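Putative nudix hydrolase family member (Chromobacterium violaceum, PDB 3F13) probably hydrolyses nucleoside-diphosphate-linked or related substrates with the help of magnesium, as in other members of the Nudix hydrolase family. Local coordinates at residues B[53-56]-B[57-60]; B[119-122]-B[123-127]. All blocks are in the same frame, centred on the assembly; numbering follows the deposited sequence.

Contact 1 of 2, residues B[53-56]-B[57-60]; sequences SQAL and IREI
Leu56 and Ile60, one helical turn apart, run alongside each other in the same direction, with Leu56 CD1 3.9 Å from Ile60 CD1. Ile60 CG1 stands opposite its carbonyl carbon (chi1 -67°), which brings it back over Leu56 O. Both are branched aliphatic residues, suited to the buried side of an amphipathic helix.

The backbone bonds are those of an alpha-helix. Glu59 N to Ala55 O and Ile60 N to Leu56 O both measure 2.9 Å, Arg58 N reaches Gln54 O at 3.2 Å, and the bond from Ile57 N to Ser53 O is weak.

Charge gathers elsewhere on the helix. The Arg58 chain runs extended, then bends at chi3 (62°), and the guanidinium folds back with one face over Ala55 O and NH2 3.6 Å from Ala55 CB; the small alanine accommodates the flat group. Arg58 NH1 meets Glu59 OE2 at 3.1 Å in a weakly bonded salt bridge; it adds to the salt bridge of NE with Glu50 and the bond of NH2 to Lys45 O, which hold the group.

This is the Nudix-box helix: Arg58 and Glu59 are the box's Arg-Glu pair and Glu50 its earlier glutamate, and glutamates of the box probably bind magnesium, as in relatives. Leu56 and Ile60 rest on strand 16-25, Leu56 also on strands 70-78 and 82-90, while Ser53, Gln54, Ile57 and Arg58 pack against the second subunit.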
loop_
_atom_site.group_PDB
_atom_site.type_symbol
_atom_site.label_atom_id
_atom_site.label_comp_id
_atom_site.label_asym_id
_atom_site.label_seq_id
_atom_site.Cartn_x
_atom_site.Cartn_y
_atom_site.Cartn_z
ATOM N N SER B 53 4.752 2.238 -7.151
ATOM C CA SER B 53 4.142 1.495 -6.058
ATOM C C SER B 53 3.949 0.054 -6.526
ATOM O O SER B 53 4.067 -0.854 -5.728
ATOM C CB SER B 53 2.807 2.110 -5.675
ATOM O OG SER B 53 2.015 2.288 -6.833
ATOM N N GLN B 54 3.754 -0.168 -7.840
ATOM C CA GLN B 54 3.646 -1.534 -8.369
ATOM C C GLN B 54 5.010 -2.212 -8.350
ATOM O O GLN B 54 5.160 -3.375 -7.965
ATOM C CB GLN B 54 3.169 -1.521 -9.819
ATOM C CG GLN B 54 1.708 -1.257 -9.963
ATOM C CD GLN B 54 1.301 -1.179 -11.427
ATOM O OE1 GLN B 54 1.402 -0.128 -12.051
ATOM N NE2 GLN B 54 0.840 -2.302 -11.976
ATOM N N ALA B 55 5.996 -1.489 -8.817
ATOM C CA ALA B 55 7.326 -2.018 -8.844
ATOM C C ALA B 55 7.785 -2.362 -7.415
ATOM O O ALA B 55 8.471 -3.352 -7.188
ATOM C CB ALA B 55 8.237 -1.007 -9.503
ATOM N N LEU B 56 7.398 -1.548 -6.429
ATOM C CA LEU B 56 7.863 -1.819 -5.063
ATOM C C LEU B 56 7.406 -3.225 -4.600
ATOM O O LEU B 56 8.193 -4.017 -4.068
ATOM C CB LEU B 56 7.363 -0.752 -4.087
ATOM C CG LEU B 56 8.258 -0.888 -2.802
ATOM C CD1 LEU B 56 9.728 -1.046 -3.269
ATOM C CD2 LEU B 56 8.208 0.208 -1.811
ATOM N N ILE B 57 6.125 -3.516 -4.780
ATOM C CA ILE B 57 5.608 -4.818 -4.359
ATOM C C ILE B 57 6.313 -5.988 -5.065
ATOM O O ILE B 57 6.708 -6.973 -4.448
ATOM C CB ILE B 57 4.077 -4.892 -4.544
ATOM C CG1 ILE B 57 3.402 -3.812 -3.704
ATOM C CG2 ILE B 57 3.591 -6.257 -4.125
ATOM C CD1 ILE B 57 1.932 -3.548 -4.144
ATOM N N ARG B 58 6.485 -5.847 -6.365
ATOM C CA ARG B 58 7.161 -6.864 -7.153
ATOM C C ARG B 58 8.588 -7.070 -6.641
ATOM O O ARG B 58 9.026 -8.194 -6.363
ATOM C CB ARG B 58 7.168 -6.435 -8.620
ATOM C CG ARG B 58 8.127 -7.223 -9.538
ATOM C CD ARG B 58 7.991 -6.771 -11.002
ATOM N NE ARG B 58 8.340 -5.359 -11.241
ATOM C CZ ARG B 58 9.586 -4.899 -11.254
ATOM N NH1 ARG B 58 10.599 -5.737 -11.026
ATOM N NH2 ARG B 58 9.828 -3.604 -11.468
ATOM N N GLU B 59 9.323 -5.982 -6.481
ATOM C CA GLU B 59 10.738 -6.106 -6.131
ATOM C C GLU B 59 10.994 -6.603 -4.710
ATOM O O GLU B 59 11.939 -7.380 -4.467
ATOM C CB GLU B 59 11.444 -4.788 -6.421
ATOM C CG GLU B 59 11.467 -4.482 -7.916
ATOM C CD GLU B 59 12.823 -4.740 -8.581
ATOM O OE1 GLU B 59 13.678 -5.422 -7.961
ATOM O OE2 GLU B 59 13.029 -4.245 -9.731
ATOM N N ILE B 60 10.200 -6.132 -3.749
ATOM C CA ILE B 60 10.365 -6.629 -2.404
ATOM C C ILE B 60 10.136 -8.146 -2.406
ATOM O O ILE B 60 10.895 -8.886 -1.782
ATOM C CB ILE B 60 9.426 -5.965 -1.418
ATOM C CG1 ILE B 60 9.779 -4.480 -1.231
ATOM C CG2 ILE B 60 9.436 -6.707 -0.054
ATOM C CD1 ILE B 60 11.197 -4.156 -1.399
#

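Contact 2 of 2, residues B[119-122]-B[123-127]; sequences EGRA and ILRRY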
loop_
_atom_site.group_PDB
_atom_site.type_symbol
_atom_site.label_atom_id
_atom_site.label_comp_id
_atom_site.label_asym_id
_atom_site.label_seq_id
_atom_site.Cartn_x
_atom_site.Cartn_y
_atom_site.Cartn_z
ATOM N N GLU B 119 23.123 6.802 -0.601
ATOM C CA GLU B 119 21.697 7.156 -0.758
ATOM C C GLU B 119 20.771 6.380 0.191
ATOM O O GLU B 119 19.777 6.920 0.676
ATOM C CB GLU B 119 21.239 6.916 -2.191
ATOM C CG GLU B 119 22.080 7.625 -3.273
ATOM C CD GLU B 119 22.154 9.145 -3.093
ATOM O OE1 GLU B 119 21.461 9.686 -2.194
ATOM O OE2 GLU B 119 22.916 9.804 -3.848
ATOM N N GLY B 120 21.082 5.101 0.421
ATOM C CA GLY B 120 20.383 4.307 1.443
ATOM C C GLY B 120 20.476 4.999 2.800
ATOM O O GLY B 120 19.486 5.137 3.525
ATOM N N ARG B 121 21.671 5.455 3.165
ATOM C CA ARG B 121 21.795 6.188 4.435
ATOM C C ARG B 121 21.041 7.506 4.443
ATOM O O ARG B 121 20.418 7.851 5.447
ATOM C CB ARG B 121 23.270 6.459 4.806
ATOM C CG ARG B 121 23.431 6.824 6.262
ATOM C CD ARG B 121 24.922 7.044 6.674
ATOM N NE ARG B 121 25.703 5.803 6.587
ATOM C CZ ARG B 121 25.947 4.983 7.605
ATOM N NH1 ARG B 121 25.463 5.242 8.811
ATOM N NH2 ARG B 121 26.678 3.886 7.414
ATOM N N ALA B 122 21.095 8.235 3.331
ATOM C CA ALA B 122 20.429 9.538 3.207
ATOM C C ALA B 122 18.937 9.342 3.424
ATOM O O ALA B 122 18.266 10.139 4.116
ATOM C CB ALA B 122 20.647 10.096 1.824
ATOM N N ILE B 123 18.413 8.284 2.818
ATOM C CA ILE B 123 16.962 8.072 2.912
ATOM C C ILE B 123 16.564 7.741 4.364
ATOM O O ILE B 123 15.533 8.191 4.883
ATOM C CB ILE B 123 16.526 6.959 1.914
ATOM C CG1 ILE B 123 16.571 7.490 0.467
ATOM C CG2 ILE B 123 15.159 6.379 2.327
ATOM C CD1 ILE B 123 16.605 6.390 -0.638
ATOM N N LEU B 124 17.376 6.936 5.041
ATOM C CA LEU B 124 17.070 6.577 6.424
ATOM C C LEU B 124 17.133 7.770 7.356
ATOM O O LEU B 124 16.391 7.827 8.351
ATOM C CB LEU B 124 18.008 5.468 6.928
ATOM C CG LEU B 124 17.677 4.091 6.379
ATOM C CD1 LEU B 124 18.728 3.104 6.867
ATOM C CD2 LEU B 124 16.244 3.719 6.809
ATOM N N ARG B 125 18.016 8.730 7.063
ATOM C CA ARG B 125 18.049 9.938 7.889
ATOM C C ARG B 125 16.730 10.722 7.791
ATOM O O ARG B 125 16.198 11.200 8.786
ATOM C CB ARG B 125 19.223 10.850 7.500
ATOM C CG ARG B 125 20.536 10.307 7.945
ATOM C CD ARG B 125 21.544 11.445 8.293
ATOM N NE ARG B 125 22.552 10.849 9.155
ATOM C CZ ARG B 125 23.695 10.380 8.696
ATOM N NH1 ARG B 125 24.567 9.807 9.522
ATOM N NH2 ARG B 125 23.969 10.507 7.407
ATOM N N ARG B 126 16.222 10.868 6.577
ATOM C CA ARG B 126 14.999 11.616 6.338
ATOM C C ARG B 126 13.829 10.890 6.957
ATOM O O ARG B 126 12.942 11.501 7.533
ATOM C CB ARG B 126 14.778 11.761 4.840
ATOM C CG ARG B 126 13.679 12.741 4.492
ATOM C CD ARG B 126 14.070 13.424 3.155
ATOM N NE ARG B 126 12.908 13.978 2.473
ATOM C CZ ARG B 126 12.822 14.102 1.154
ATOM N NH1 ARG B 126 11.735 14.615 0.618
ATOM N NH2 ARG B 126 13.815 13.680 0.380
ATOM N N TYR B 127 13.822 9.573 6.809
ATOM C CA TYR B 127 12.775 8.752 7.416
ATOM C C TYR B 127 12.809 8.913 8.944
ATOM O O TYR B 127 11.785 8.994 9.612
ATOM C CB TYR B 127 13.019 7.280 7.089
ATOM C CG TYR B 127 12.142 6.365 7.928
ATOM C CD1 TYR B 127 10.769 6.310 7.705
ATOM C CD2 TYR B 127 12.670 5.566 8.942
ATOM C CE1 TYR B 127 9.956 5.483 8.465
ATOM C CE2 TYR B 127 11.856 4.730 9.703
ATOM C CZ TYR B 127 10.497 4.708 9.453
ATOM O OH TYR B 127 9.672 3.885 10.188
#
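Ile123 folds back along the helix onto Glu119, its CG1 3.3 Å from Glu119 O, and this is the tight side of the contact. The branch gets there because CG1 lies opposite the carbonyl carbon (chi1 -73°), beside the backbone N. Leu124 does the same one position on, with CG 3.5 Å from Gly120 O. Beneath these side chains run the helical hydrogen bonds, from Ile123 N to Glu119 O at 2.9 Å and from Leu124 N to Gly120 O at 3.2 Å. Gly120, having no side chain, takes part through its carbonyl alone, which Leu124 meets with both CG and N.

Helix 118-132 belongs to the alpha/beta/alpha sandwich of the Nudix fold and packs on the central sheet: Ile123 meets His77 and Val86, and Tyr127 meets Leu74 and Leu88. The ring of Tyr127 suits this apolar site, and a bond to Glu24 satisfies the hydroxyl of the buried residue.

Toward solvent the packing is looser. The exposed Arg125 crosses Arg121 obliquely, its guanidinium face over the aliphatic part of that chain and NH2 3.7 Å from Arg121 CD. The two guanidinium planes are 32° apart, and Arg121 NH1 and Arg125 NH1 stay 4.7 Å apart. Asp111 probably balances the charge of Arg125 through a salt bridge to NH1, while the carbonyls of Pro110 and Thr112 grip Arg121 NH1 by hydrogen bonds.

In the fold
Contact 1 comes first along the chain, on helix 52-64, and contact 2 follows in series on helix 118-132. Their centres are about 19 Å apart, on opposite sides of the centre of the chain, and the nearest atoms stay about 10 Å from one another. What they share is the mixed sheet between them: both helices pack against strands 70-78 and 82-90, which gives the layered alpha/beta/alpha arrangement of a Nudix domain. The surroundings differ. Contact 1 lies on the Nudix-box helix and at the interface with the second subunit, whereas no other protein chain touches contact 2, whose helix instead meets helix 136-157 through Tyr127.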